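Local coordinates for protein chitinase A (Pteris ryukyuensis, PDB 4RL3) that probably hydrolyses glycosidic bonds of chitin, as the family 18 catalytic domain of a longer chitinase that also carries LysM sequence, at residues M76-G81 with D120-H125; V153-P158 with L179-F184; E6-L11 with F30-A35; F34-T39 with N50-N55; N46-I51 with V100-S105. All blocks are in the same frame, centred on the assembly; numbering follows the deposited sequence.

Interaction 1: residues M76-G81 with D120-H125; sequences MVSLGG and DIDYEH
Ser78 lies beside Asp120 and Leu79 beside Ile121, pairing strands 73-81 and 118-123 in parallel register with local axes 4° apart. Four backbone hydrogen bonds carry the ladder. Asp120 N donates to Val77 O at 2.9 Å, and Asp120 O receives Leu79 N at 2.8 Å. Further on, Leu79 O takes Asp122 N, and Gly81 N donates to Asp122 O. One side-chain bond joins them: Ser78 OG, turned anti to its own backbone N (chi1 -172°), gives its proton to the anti lone pair of Asp120 OD2 at 2.8 Å. With Ser155 at OD1 and Tyr7 also at OD2, three hydroxyls fix this buried carboxylate. Apolar contacts occupy the opposite face, where Leu79 CD1 meets Ile121 CD1 at 3.8 Å. Gly80 CA sits over the Tyr123 ring, 4.2 Å from its centroid in a CH-pi contact, and Tyr123 OH bonds Asp37. A water takes the Glu124 N-H and donates to Gly81 O. The spacing of Asp120, Asp122 and Glu124 at the C-terminal end of the fourth barrel strand matches the DxDxE signature of family 18 chitinases, consistent with the active site lying here.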
# COMPACT_ATOMS: atom_id res chain seq x y z
N MET A 76 5.89 -4.70 -4.61
CA MET A 76 6.28 -3.36 -4.17
C MET A 76 6.60 -3.40 -2.68
O MET A 76 6.46 -4.45 -2.05
CB MET A 76 5.15 -2.37 -4.50
CG MET A 76 4.92 -2.14 -6.01
SD MET A 76 3.94 -3.44 -6.76
CE MET A 76 3.72 -2.72 -8.38
N VAL A 77 7.07 -2.28 -2.12
CA VAL A 77 7.28 -2.20 -0.68
C VAL A 77 6.58 -0.96 -0.15
O VAL A 77 6.63 0.10 -0.77
CB VAL A 77 8.79 -2.22 -0.32
CG1 VAL A 77 9.55 -1.10 -0.99
CG2 VAL A 77 9.01 -2.21 1.20
N SER A 78 5.93 -1.10 1.00
CA SER A 78 5.25 -0.01 1.68
C SER A 78 6.14 0.57 2.78
O SER A 78 6.84 -0.15 3.49
CB SER A 78 3.94 -0.51 2.28
OG SER A 78 3.18 0.57 2.78
N LEU A 79 6.11 1.90 2.88
CA LEU A 79 6.94 2.67 3.80
C LEU A 79 6.15 3.14 5.00
O LEU A 79 5.07 3.72 4.86
CB LEU A 79 7.53 3.88 3.11
CG LEU A 79 8.16 3.70 1.73
CD1 LEU A 79 8.80 5.01 1.30
CD2 LEU A 79 9.17 2.57 1.70
N GLY A 80 6.71 2.91 6.19
CA GLY A 80 6.18 3.47 7.42
C GLY A 80 5.33 2.52 8.22
O GLY A 80 5.83 1.78 9.05
N GLY A 81 4.03 2.56 7.99
CA GLY A 81 3.10 1.82 8.83
C GLY A 81 2.87 2.53 10.16
O GLY A 81 3.24 3.68 10.36
N ASP A 120 5.06 2.21 -1.91
CA ASP A 120 3.78 2.67 -1.42
C ASP A 120 4.07 3.50 -0.17
O ASP A 120 4.84 3.08 0.69
CB ASP A 120 2.91 1.46 -1.05
CG ASP A 120 1.61 1.84 -0.39
OD1 ASP A 120 0.78 2.47 -1.06
OD2 ASP A 120 1.41 1.48 0.79
N ILE A 121 3.44 4.67 -0.08
CA ILE A 121 3.66 5.59 1.04
C ILE A 121 2.56 5.41 2.09
O ILE A 121 1.39 5.70 1.83
CB ILE A 121 3.68 7.06 0.57
CG1 ILE A 121 4.53 7.24 -0.70
CG2 ILE A 121 4.16 7.97 1.70
CD1 ILE A 121 5.99 6.82 -0.60
N ASP A 122 2.94 4.95 3.28
CA ASP A 122 1.97 4.59 4.32
C ASP A 122 2.39 5.13 5.68
O ASP A 122 2.21 4.47 6.70
CB ASP A 122 1.78 3.07 4.37
CG ASP A 122 0.60 2.63 5.24
OD1 ASP A 122 -0.40 3.39 5.32
OD2 ASP A 122 0.69 1.51 5.81
N TYR A 123 2.93 6.35 5.70
CA TYR A 123 3.11 7.05 6.96
C TYR A 123 1.78 7.57 7.47
O TYR A 123 0.92 7.97 6.68
CB TYR A 123 4.07 8.22 6.80
CG TYR A 123 5.51 7.81 6.62
CD1 TYR A 123 6.31 7.52 7.71
CD2 TYR A 123 6.07 7.76 5.35
CE1 TYR A 123 7.64 7.18 7.54
CE2 TYR A 123 7.39 7.40 5.16
CZ TYR A 123 8.18 7.11 6.26
OH TYR A 123 9.50 6.77 6.05
N GLU A 124 1.62 7.59 8.79
CA GLU A 124 0.38 8.13 9.38
C GLU A 124 0.57 9.04 10.58
O GLU A 124 -0.40 9.59 11.08
CB GLU A 124 -0.56 6.99 9.75
CG GLU A 124 -0.12 6.20 10.96
CD GLU A 124 -1.20 5.24 11.44
OE1 GLU A 124 -1.03 4.03 11.23
OE2 GLU A 124 -2.23 5.70 12.01
N HIS A 125 1.80 9.18 11.07
CA HIS A 125 2.08 10.01 12.24
C HIS A 125 2.94 11.18 11.83
O HIS A 125 4.05 11.00 11.33
CB HIS A 125 2.77 9.20 13.32
CG HIS A 125 2.02 7.98 13.72
ND1 HIS A 125 0.86 8.04 14.47
CD2 HIS A 125 2.23 6.67 13.46
CE1 HIS A 125 0.40 6.82 14.65
NE2 HIS A 125 1.22 5.97 14.05
O HOH W 1 3.73 6.37 10.18

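Interaction 2: residues V153-P158 with L179-F184; sequences VASIAP and LVNFQF
Ser155 pairs with Leu179 and Ile156 with Val180 in a short parallel ladder, and the two segments run 29° apart end to end. The ladder's rungs are Leu179 N to Ala154 O (3.3 Å), Ile156 N to Leu179 O, and Asn181 N to Ile156 O (2.7 Å), the last being the shortest of the three. The two chains stay adjacent past the strands: Gln183 N donates to Pro158 O at 2.9 Å with an N-H...O angle of 168°, although inverse gamma turns centred on Asn181 and Gln183 have by then replaced the extended form of the second chain.

Side chains fill both faces. Ile156 and Val180 lie side by side pointing the same way, CG1 to CG2 at 4.1 Å. Val180 CG1 meets the Pro158 ring at CG (3.8 Å), the two side chains standing about perpendicular, while Phe182 CD2 touches the same proline CG and Pro158 O lies over a face of the phenylalanine ring. On the Ser155 face, Val153 CG1 touches Leu179 CD1, and the Asn181 amide is held by Tyr7 OH at ND2 and Arg5 at OD1. Gln183 extends beyond CG (chi2 -178°), which carries NE2 back to Ala157 O at 2.9 Å, above that carbonyl plane; its amide also packs on Asp122 and lies near a bound acetate. Strand 153-156, helix 163-173 and strand 179-180 form a beta-alpha-beta unit of the TIM barrel, with Gln183 at the C-terminal mouth where family 18 enzymes hold their substrate cleft.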
# COMPACT_ATOMS: atom_id res chain seq x y z
N VAL A 153 5.84 1.70 -10.41
CA VAL A 153 4.57 2.02 -9.73
C VAL A 153 4.83 2.70 -8.40
O VAL A 153 5.57 2.18 -7.58
CB VAL A 153 3.71 0.75 -9.48
CG1 VAL A 153 2.34 1.12 -8.89
CG2 VAL A 153 3.55 -0.06 -10.77
N ALA A 154 4.22 3.87 -8.20
CA ALA A 154 4.21 4.54 -6.91
C ALA A 154 2.76 4.71 -6.46
O ALA A 154 1.88 5.01 -7.29
CB ALA A 154 4.91 5.90 -6.97
N SER A 155 2.53 4.49 -5.17
CA SER A 155 1.21 4.64 -4.58
C SER A 155 1.28 5.30 -3.22
O SER A 155 2.34 5.38 -2.60
CB SER A 155 0.49 3.30 -4.45
OG SER A 155 1.23 2.36 -3.67
N ILE A 156 0.12 5.80 -2.80
CA ILE A 156 -0.05 6.37 -1.46
C ILE A 156 -1.19 5.62 -0.80
O ILE A 156 -2.07 5.12 -1.50
CB ILE A 156 -0.32 7.89 -1.50
CG1 ILE A 156 -1.50 8.24 -2.41
CG2 ILE A 156 0.93 8.62 -1.98
CD1 ILE A 156 -1.99 9.65 -2.23
N ALA A 157 -1.18 5.56 0.53
CA ALA A 157 -2.18 4.79 1.29
C ALA A 157 -2.92 5.66 2.33
O ALA A 157 -2.77 5.46 3.53
CB ALA A 157 -1.52 3.58 1.94
N PRO A 158 -3.71 6.64 1.87
CA PRO A 158 -4.32 7.57 2.81
C PRO A 158 -5.60 7.07 3.46
O PRO A 158 -6.18 6.08 3.04
CB PRO A 158 -4.65 8.77 1.93
CG PRO A 158 -4.94 8.17 0.60
CD PRO A 158 -3.97 7.02 0.47
N LEU A 179 -1.28 5.14 -8.20
CA LEU A 179 -2.41 4.50 -7.51
C LEU A 179 -2.60 5.08 -6.12
O LEU A 179 -1.62 5.40 -5.43
CB LEU A 179 -2.19 2.99 -7.40
CG LEU A 179 -2.06 2.20 -8.70
CD1 LEU A 179 -1.51 0.82 -8.42
CD2 LEU A 179 -3.40 2.12 -9.42
N VAL A 180 -3.86 5.23 -5.74
CA VAL A 180 -4.24 5.69 -4.41
C VAL A 180 -4.90 4.51 -3.70
O VAL A 180 -6.03 4.12 -4.02
CB VAL A 180 -5.17 6.92 -4.48
CG1 VAL A 180 -5.56 7.36 -3.07
CG2 VAL A 180 -4.49 8.06 -5.24
N ASN A 181 -4.16 3.94 -2.75
CA ASN A 181 -4.64 2.85 -1.90
C ASN A 181 -5.44 3.43 -0.73
O ASN A 181 -4.99 3.39 0.42
CB ASN A 181 -3.47 2.03 -1.31
CG ASN A 181 -2.75 1.13 -2.32
OD1 ASN A 181 -2.93 1.21 -3.55
ND2 ASN A 181 -1.89 0.29 -1.79
N PHE A 182 -6.61 4.00 -1.00
CA PHE A 182 -7.38 4.62 0.05
C PHE A 182 -7.89 3.52 0.99
O PHE A 182 -8.43 2.52 0.55
CB PHE A 182 -8.56 5.43 -0.50
CG PHE A 182 -9.22 6.29 0.53
CD1 PHE A 182 -10.16 5.74 1.39
CD2 PHE A 182 -8.87 7.62 0.68
CE1 PHE A 182 -10.75 6.50 2.36
CE2 PHE A 182 -9.46 8.39 1.67
CZ PHE A 182 -10.41 7.83 2.51
N GLN A 183 -7.68 3.71 2.29
CA GLN A 183 -8.02 2.70 3.29
C GLN A 183 -9.49 2.78 3.72
O GLN A 183 -9.82 3.43 4.71
CB GLN A 183 -7.14 2.85 4.52
CG GLN A 183 -5.65 2.70 4.24
CD GLN A 183 -4.83 2.82 5.51
OE1 GLN A 183 -5.27 2.41 6.59
NE2 GLN A 183 -3.65 3.40 5.40
N PHE A 184 -10.36 2.08 3.00
CA PHE A 184 -11.80 2.13 3.29
C PHE A 184 -12.19 1.32 4.52
O PHE A 184 -13.29 1.50 5.06
CB PHE A 184 -12.60 1.69 2.06
CG PHE A 184 -12.59 2.71 0.97
CD1 PHE A 184 -13.42 3.84 1.04
CD2 PHE A 184 -11.74 2.59 -0.12
CE1 PHE A 184 -13.39 4.80 0.04
CE2 PHE A 184 -11.72 3.54 -1.13
CZ PHE A 184 -12.54 4.65 -1.05

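Interaction 3: residues E6-L11 with F30-A35; sequences EYIGAL and FILAFA. With EDO (1,2-ethanediol), chain C.
Tyr7 and Ile31 run side by side in the same direction, and the isoleucine covers one face of the aromatic ring. Its CD1 stands 4.1 Å from the Tyr7 centroid and 17° off the normal, a CH-pi contact, while its CG2 reaches Tyr7 CE2 at 3.8 Å. Ala33 CB approaches the same ring at its edge, near the ring plane. The far end of the tyrosine is polar, its hydroxyl reaching into the hydrogen-bonded group round Asp120. On the other face of the sheet Ile8 CG2 touches Phe30 CD1 at 4.1 Å, the two side chains crossing at a slant. Ile8 places CG1 anti to the backbone N (chi1 -177°), which leaves CG2 as the branch turned to the phenylalanine.

These pairs sit on the first two parallel strands of the TIM barrel, 3-8 and 27-36, joined by Ile31 N to Glu6 O, Ile8 N to Ile31 O and Ala33 N to Ile8 O. The peptide between Ala33 and Phe34 is cis, a non-proline cis bond also known in the family member hevamine. Beyond the end of strand 3-8, Ala10 CB touches Phe34 CE2 at 3.9 Å and Ala33 CB at 4.0 Å, with Ala33 CB itself lying over the centre of the phenylalanine ring. Ala10 N donates to O1 of a bound 1,2-ethanediol at 3.0 Å, probably a crystallisation additive, which is held also by Ser249 and Asp251.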
# COMPACT_ATOMS: atom_id res chain seq x y z
N GLU A 6 -2.22 -6.77 -2.67
CA GLU A 6 -2.25 -7.52 -1.41
C GLU A 6 -1.06 -7.10 -0.55
O GLU A 6 0.09 -7.40 -0.90
CB GLU A 6 -2.18 -9.02 -1.70
CG GLU A 6 -2.30 -9.94 -0.49
CD GLU A 6 -3.73 -10.24 -0.08
OE1 GLU A 6 -4.67 -9.66 -0.66
OE2 GLU A 6 -3.90 -11.07 0.84
N TYR A 7 -1.32 -6.43 0.57
CA TYR A 7 -0.26 -6.19 1.56
C TYR A 7 0.15 -7.50 2.21
O TYR A 7 -0.70 -8.38 2.44
CB TYR A 7 -0.70 -5.20 2.64
CG TYR A 7 -0.75 -3.75 2.19
CD1 TYR A 7 -1.87 -3.24 1.52
CD2 TYR A 7 0.30 -2.88 2.43
CE1 TYR A 7 -1.93 -1.92 1.12
CE2 TYR A 7 0.25 -1.55 2.04
CZ TYR A 7 -0.87 -1.08 1.37
OH TYR A 7 -0.94 0.24 0.96
N ILE A 8 1.44 -7.65 2.49
CA ILE A 8 1.95 -8.87 3.10
C ILE A 8 3.26 -8.66 3.86
O ILE A 8 4.15 -7.95 3.40
CB ILE A 8 2.14 -9.97 2.03
CG1 ILE A 8 2.62 -11.30 2.64
CG2 ILE A 8 3.10 -9.52 0.92
CD1 ILE A 8 2.45 -12.47 1.71
N GLY A 9 3.36 -9.30 5.03
CA GLY A 9 4.65 -9.52 5.69
C GLY A 9 4.92 -8.87 7.03
O GLY A 9 5.93 -9.17 7.64
N ALA A 10 4.02 -8.01 7.51
CA ALA A 10 4.31 -7.18 8.68
C ALA A 10 4.13 -7.90 10.01
O ALA A 10 4.69 -7.46 11.01
CB ALA A 10 3.47 -5.92 8.66
N LEU A 11 3.34 -8.97 10.04
CA LEU A 11 3.05 -9.63 11.33
C LEU A 11 4.06 -10.69 11.72
O LEU A 11 4.05 -11.15 12.88
CB LEU A 11 1.65 -10.25 11.33
CG LEU A 11 0.48 -9.31 11.06
CD1 LEU A 11 -0.82 -10.01 11.39
CD2 LEU A 11 0.58 -8.01 11.84
N PHE A 30 1.81 -7.69 -5.06
CA PHE A 30 2.08 -7.84 -3.63
C PHE A 30 2.72 -6.54 -3.14
O PHE A 30 3.51 -5.92 -3.86
CB PHE A 30 3.03 -8.99 -3.34
CG PHE A 30 2.44 -10.36 -3.54
CD1 PHE A 30 1.54 -10.87 -2.62
CD2 PHE A 30 2.81 -11.14 -4.62
CE1 PHE A 30 1.00 -12.13 -2.79
CE2 PHE A 30 2.27 -12.41 -4.79
CZ PHE A 30 1.37 -12.90 -3.87
N ILE A 31 2.41 -6.16 -1.91
CA ILE A 31 3.05 -5.01 -1.27
C ILE A 31 3.64 -5.45 0.07
O ILE A 31 2.92 -5.66 1.05
CB ILE A 31 2.08 -3.84 -1.06
CG1 ILE A 31 1.34 -3.50 -2.35
CG2 ILE A 31 2.86 -2.61 -0.57
CD1 ILE A 31 0.27 -2.46 -2.16
N LEU A 32 4.96 -5.60 0.09
CA LEU A 32 5.69 -5.93 1.31
C LEU A 32 5.51 -4.83 2.34
O LEU A 32 5.71 -3.65 2.03
CB LEU A 32 7.18 -6.12 1.00
CG LEU A 32 7.50 -7.40 0.23
CD1 LEU A 32 8.90 -7.37 -0.37
CD2 LEU A 32 7.30 -8.61 1.12
N ALA A 33 5.14 -5.22 3.56
CA ALA A 33 4.89 -4.27 4.63
C ALA A 33 5.77 -4.67 5.82
O ALA A 33 5.60 -5.76 6.33
CB ALA A 33 3.41 -4.31 5.01
N PHE A 34 6.73 -3.85 6.28
CA PHE A 34 7.02 -2.48 5.86
C PHE A 34 8.54 -2.25 5.83
O PHE A 34 9.29 -2.91 6.57
CB PHE A 34 6.46 -1.49 6.89
CG PHE A 34 4.96 -1.46 6.95
CD1 PHE A 34 4.24 -0.74 6.01
CD2 PHE A 34 4.26 -2.14 7.94
CE1 PHE A 34 2.87 -0.70 6.05
CE2 PHE A 34 2.88 -2.10 8.00
CZ PHE A 34 2.18 -1.38 7.05
N ALA A 35 8.98 -1.30 5.01
CA ALA A 35 10.31 -0.71 5.16
C ALA A 35 10.12 0.53 6.02
O ALA A 35 9.18 1.30 5.81
CB ALA A 35 10.93 -0.37 3.82
C1 EDO C . 0.43 -6.16 6.99
O1 EDO C . 1.32 -7.17 6.46
C2 EDO C . -0.03 -6.51 8.41
O2 EDO C . -0.91 -7.63 8.42

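Interaction 4: residues F34-T39 with N50-N55; sequences FAIDYT and NIYWQN
An antiparallel extension of the barrel sheet is built where Asn50 and Ile51 return alongside the end of strand 27-36, after the loop that follows it. Ile36 and Asn50 form the hydrogen-bonded pair, with Ile36 N to Asn50 O at 2.9 Å and Asn50 N to Ile36 O at 2.8 Å; Ala35 and Ile51 form the adjacent non-hydrogen-bonded pair. Tyr52 N to Phe34 O continues the ladder, while the return bond from Phe34 N to Tyr52 O is weak. Across one face the Tyr52 ring and Ile36 side chain stand about perpendicular, ring atom CD2 lying 3.6 Å from Ile36 CB. Trp53 turns the edge of its indole to the Phe34 carbonyl, and its NE1 is hydrogen-bonded to Leu58 O. Past the strand, Tyr38 O receives two side-chain donors from opposite faces of its carbonyl plane: Tyr52 OH at 2.7 Å and Asn50 ND2 at 3.0 Å, the second with the oxygen close to the asparagine amide plane. Setting Tyr52 CG anti to the carbonyl carbon (chi1 -62°) sets the ring across Ile36 and delivers the hydroxyl there. Two side-chain grips on one oxygen thus fix the chain turn around Asp37 beyond the last backbone pair of the two segments.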
# COMPACT_ATOMS: atom_id res chain seq x y z
N PHE A 34 6.73 -3.85 6.28
CA PHE A 34 7.02 -2.48 5.86
C PHE A 34 8.54 -2.25 5.83
O PHE A 34 9.29 -2.91 6.57
CB PHE A 34 6.46 -1.49 6.89
CG PHE A 34 4.96 -1.46 6.95
CD1 PHE A 34 4.24 -0.74 6.01
CD2 PHE A 34 4.26 -2.14 7.94
CE1 PHE A 34 2.87 -0.70 6.05
CE2 PHE A 34 2.88 -2.10 8.00
CZ PHE A 34 2.18 -1.38 7.05
N ALA A 35 8.98 -1.30 5.01
CA ALA A 35 10.31 -0.71 5.16
C ALA A 35 10.12 0.53 6.02
O ALA A 35 9.18 1.30 5.81
CB ALA A 35 10.93 -0.37 3.82
N ILE A 36 10.98 0.71 7.01
CA ILE A 36 10.87 1.85 7.91
C ILE A 36 12.26 2.42 8.13
O ILE A 36 13.22 1.67 8.35
CB ILE A 36 10.27 1.43 9.28
CG1 ILE A 36 9.06 0.50 9.09
CG2 ILE A 36 9.88 2.67 10.08
CD1 ILE A 36 8.53 -0.10 10.36
N ASP A 37 12.34 3.75 8.10
CA ASP A 37 13.59 4.46 8.34
C ASP A 37 13.79 4.69 9.84
O ASP A 37 13.91 5.83 10.31
CB ASP A 37 13.64 5.78 7.54
CG ASP A 37 12.45 6.71 7.79
OD1 ASP A 37 11.31 6.23 7.97
OD2 ASP A 37 12.66 7.94 7.81
N TYR A 38 13.80 3.58 10.57
CA TYR A 38 14.01 3.54 12.01
C TYR A 38 14.85 2.34 12.36
O TYR A 38 14.85 1.33 11.65
CB TYR A 38 12.67 3.41 12.73
CG TYR A 38 11.98 4.71 13.07
CD1 TYR A 38 11.31 5.47 12.11
CD2 TYR A 38 11.97 5.18 14.37
CE1 TYR A 38 10.66 6.65 12.44
CE2 TYR A 38 11.33 6.36 14.71
CZ TYR A 38 10.67 7.10 13.74
OH TYR A 38 10.04 8.29 14.08
N THR A 39 15.53 2.42 13.50
CA THR A 39 16.22 1.26 14.05
C THR A 39 15.24 0.43 14.86
O THR A 39 14.15 0.91 15.21
CB THR A 39 17.36 1.68 14.98
OG1 THR A 39 16.81 2.28 16.17
CG2 THR A 39 18.31 2.65 14.29
N ASN A 50 15.20 0.46 6.70
CA ASN A 50 15.43 -0.89 7.19
C ASN A 50 14.22 -1.77 6.93
O ASN A 50 13.11 -1.28 6.69
CB ASN A 50 15.71 -0.85 8.69
CG ASN A 50 17.09 -0.32 9.01
OD1 ASN A 50 18.07 -0.79 8.45
ND2 ASN A 50 17.17 0.64 9.91
N ILE A 51 14.44 -3.07 7.00
CA ILE A 51 13.43 -4.07 6.66
C ILE A 51 12.66 -4.51 7.89
O ILE A 51 13.24 -5.07 8.83
CB ILE A 51 14.10 -5.30 6.01
CG1 ILE A 51 14.75 -4.88 4.68
CG2 ILE A 51 13.08 -6.42 5.79
CD1 ILE A 51 15.63 -5.94 4.06
N TYR A 52 11.34 -4.31 7.85
CA TYR A 52 10.44 -4.76 8.91
C TYR A 52 9.26 -5.54 8.34
O TYR A 52 8.12 -5.38 8.76
CB TYR A 52 10.00 -3.60 9.80
CG TYR A 52 11.18 -2.96 10.51
CD1 TYR A 52 11.77 -3.57 11.62
CD2 TYR A 52 11.72 -1.77 10.04
CE1 TYR A 52 12.86 -2.99 12.25
CE2 TYR A 52 12.81 -1.19 10.66
CZ TYR A 52 13.37 -1.80 11.77
OH TYR A 52 14.45 -1.21 12.39
N TRP A 53 9.55 -6.37 7.34
CA TRP A 53 8.69 -7.51 7.05
C TRP A 53 9.48 -8.77 7.36
O TRP A 53 10.69 -8.73 7.62
CB TRP A 53 8.20 -7.53 5.60
CG TRP A 53 9.26 -7.79 4.56
CD1 TRP A 53 9.65 -8.99 4.05
CD2 TRP A 53 10.01 -6.79 3.87
NE1 TRP A 53 10.62 -8.81 3.08
CE2 TRP A 53 10.85 -7.47 2.95
CE3 TRP A 53 10.05 -5.40 3.91
CZ2 TRP A 53 11.73 -6.79 2.11
CZ3 TRP A 53 10.92 -4.73 3.08
CH2 TRP A 53 11.75 -5.43 2.19
N GLN A 54 8.78 -9.91 7.30
CA GLN A 54 9.39 -11.19 7.61
C GLN A 54 10.27 -11.67 6.46
O GLN A 54 9.90 -12.58 5.72
CB GLN A 54 8.32 -12.23 7.96
CG GLN A 54 8.91 -13.46 8.63
CD GLN A 54 7.86 -14.45 9.12
OE1 GLN A 54 6.79 -14.61 8.54
NE2 GLN A 54 8.19 -15.15 10.21
N ASN A 55 11.43 -11.03 6.33
CA ASN A 55 12.29 -11.25 5.16
C ASN A 55 13.09 -12.54 5.19
O ASN A 55 13.68 -12.92 4.17
CB ASN A 55 13.23 -10.06 4.93
CG ASN A 55 14.25 -9.87 6.05
OD1 ASN A 55 13.92 -9.97 7.23
ND2 ASN A 55 15.48 -9.57 5.67

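Interaction 5: residues N46-I51 with V100-S105; sequences NGVFNI and VANAVS
Asn102 reaches from its helix to the loop carbonyl of Asn46, ND2 to O at 3.0 Å, with an N-H...O angle of 153° and the acceptor close to the amide plane. The CG2 branch of Val48 packs against the same amide, 3.5 Å from Asn102 CG, with Asn102 OD1 and ND2 both 3.7 Å from it. At the next helix residue, Ala103 CB meets the Phe49 ring at its edge, 3.8 Å from CE2. The Gly47 carbonyl comes near Ala103 N, but the angle is too poor for a hydrogen bond; that oxygen is instead bonded to Ser106 OG, which is also hydrogen-bonded to Phe49 N. The arrangement is loop-on-helix packing: the excursion between strands 27-36 and 50-51 lies against helix 96-114, in the outer helical layer of the TIM barrel. Asn102 CG is anti to its carbonyl carbon (chi1 -81°), which sends the amide toward the loop. In the next shell, Asn46 is held by Thr94 N at OD1 and Ser98 OG at ND2, its amide plane 89° from that of Asn102. The positive phi of Gly47 favours glycine. On the helix, Ala103 also packs on Leu141 of helix 131-147.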
# COMPACT_ATOMS: atom_id res chain seq x y z
N ASN A 46 16.80 9.02 9.62
CA ASN A 46 16.85 10.07 8.60
C ASN A 46 16.81 9.53 7.17
O ASN A 46 17.63 9.88 6.32
CB ASN A 46 18.05 10.99 8.79
CG ASN A 46 17.94 12.26 7.97
OD1 ASN A 46 16.85 12.81 7.80
ND2 ASN A 46 19.07 12.72 7.45
N GLY A 47 15.83 8.67 6.93
CA GLY A 47 15.56 8.16 5.61
C GLY A 47 16.37 6.95 5.17
O GLY A 47 16.29 6.55 4.02
N VAL A 48 17.18 6.37 6.06
CA VAL A 48 17.89 5.13 5.71
C VAL A 48 16.96 3.97 6.06
O VAL A 48 16.75 3.65 7.23
CB VAL A 48 19.26 4.99 6.42
CG1 VAL A 48 19.93 3.71 5.96
CG2 VAL A 48 20.17 6.17 6.10
N PHE A 49 16.36 3.37 5.04
CA PHE A 49 15.31 2.37 5.25
C PHE A 49 15.82 0.99 5.64
O PHE A 49 16.74 0.46 5.02
CB PHE A 49 14.39 2.30 4.04
CG PHE A 49 13.42 3.43 3.99
CD1 PHE A 49 12.18 3.32 4.63
CD2 PHE A 49 13.76 4.65 3.42
CE1 PHE A 49 11.29 4.37 4.63
CE2 PHE A 49 12.87 5.71 3.42
CZ PHE A 49 11.64 5.58 4.04
N ASN A 50 15.20 0.46 6.70
CA ASN A 50 15.43 -0.89 7.19
C ASN A 50 14.22 -1.77 6.93
O ASN A 50 13.11 -1.28 6.69
CB ASN A 50 15.71 -0.85 8.69
CG ASN A 50 17.09 -0.32 9.01
OD1 ASN A 50 18.07 -0.79 8.45
ND2 ASN A 50 17.17 0.64 9.91
N ILE A 51 14.44 -3.07 7.00
CA ILE A 51 13.43 -4.07 6.66
C ILE A 51 12.66 -4.51 7.89
O ILE A 51 13.24 -5.07 8.83
CB ILE A 51 14.10 -5.30 6.01
CG1 ILE A 51 14.75 -4.88 4.68
CG2 ILE A 51 13.08 -6.42 5.79
CD1 ILE A 51 15.63 -5.94 4.06
N VAL A 100 15.89 12.90 1.76
CA VAL A 100 15.65 12.47 0.40
C VAL A 100 16.84 11.68 -0.15
O VAL A 100 16.65 10.64 -0.77
CB VAL A 100 15.32 13.67 -0.51
CG1 VAL A 100 15.37 13.28 -1.98
CG2 VAL A 100 13.95 14.24 -0.14
N ALA A 101 18.07 12.15 0.08
CA ALA A 101 19.23 11.45 -0.44
C ALA A 101 19.34 10.05 0.15
O ALA A 101 19.64 9.08 -0.56
CB ALA A 101 20.51 12.24 -0.21
N ASN A 102 19.09 9.93 1.44
CA ASN A 102 19.10 8.63 2.09
C ASN A 102 17.96 7.72 1.67
O ASN A 102 18.14 6.50 1.55
CB ASN A 102 19.08 8.80 3.61
CG ASN A 102 20.45 9.10 4.19
OD1 ASN A 102 21.48 8.67 3.65
ND2 ASN A 102 20.47 9.81 5.30
N ALA A 103 16.79 8.30 1.44
CA ALA A 103 15.62 7.52 1.07
C ALA A 103 15.75 6.98 -0.35
O ALA A 103 15.50 5.80 -0.60
CB ALA A 103 14.37 8.37 1.21
N VAL A 104 16.12 7.84 -1.29
CA VAL A 104 16.27 7.42 -2.68
C VAL A 104 17.34 6.32 -2.77
O VAL A 104 17.11 5.29 -3.42
CB VAL A 104 16.63 8.59 -3.62
CG1 VAL A 104 16.96 8.08 -5.03
CG2 VAL A 104 15.47 9.58 -3.66
N SER A 105 18.48 6.53 -2.12
CA SER A 105 19.59 5.59 -2.20
C SER A 105 19.28 4.27 -1.49
O SER A 105 19.46 3.21 -2.07
CB SER A 105 20.88 6.20 -1.67
OG SER A 105 20.78 6.57 -0.30

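In the fold
Along the chain, interaction 3 comes first; interaction 4 shares Phe34-Ala35 with it, and interaction 5 shares Asn50-Ile51 with interaction 4. Interactions 5 and 1 interleave, their segments alternating, and interaction 1 closes before interaction 2 opens. Interactions 1 to 4 lie in one curled sheet of the TIM barrel. Interaction 1 sits with its centre about 10 Å from those of interactions 2, 3 and 4, whereas the centres of 2 and 5 are about 20 Å apart. Tyr7, Asp120, Ser155 and Asn181 link interactions 1, 2 and 3 through hydrogen bonds inside the barrel. Tyr123 to Asp37 joins interactions 1 and 4, and Phe49 of interaction 5 packs against both, so the outer loop is coupled to the probable catalytic strand.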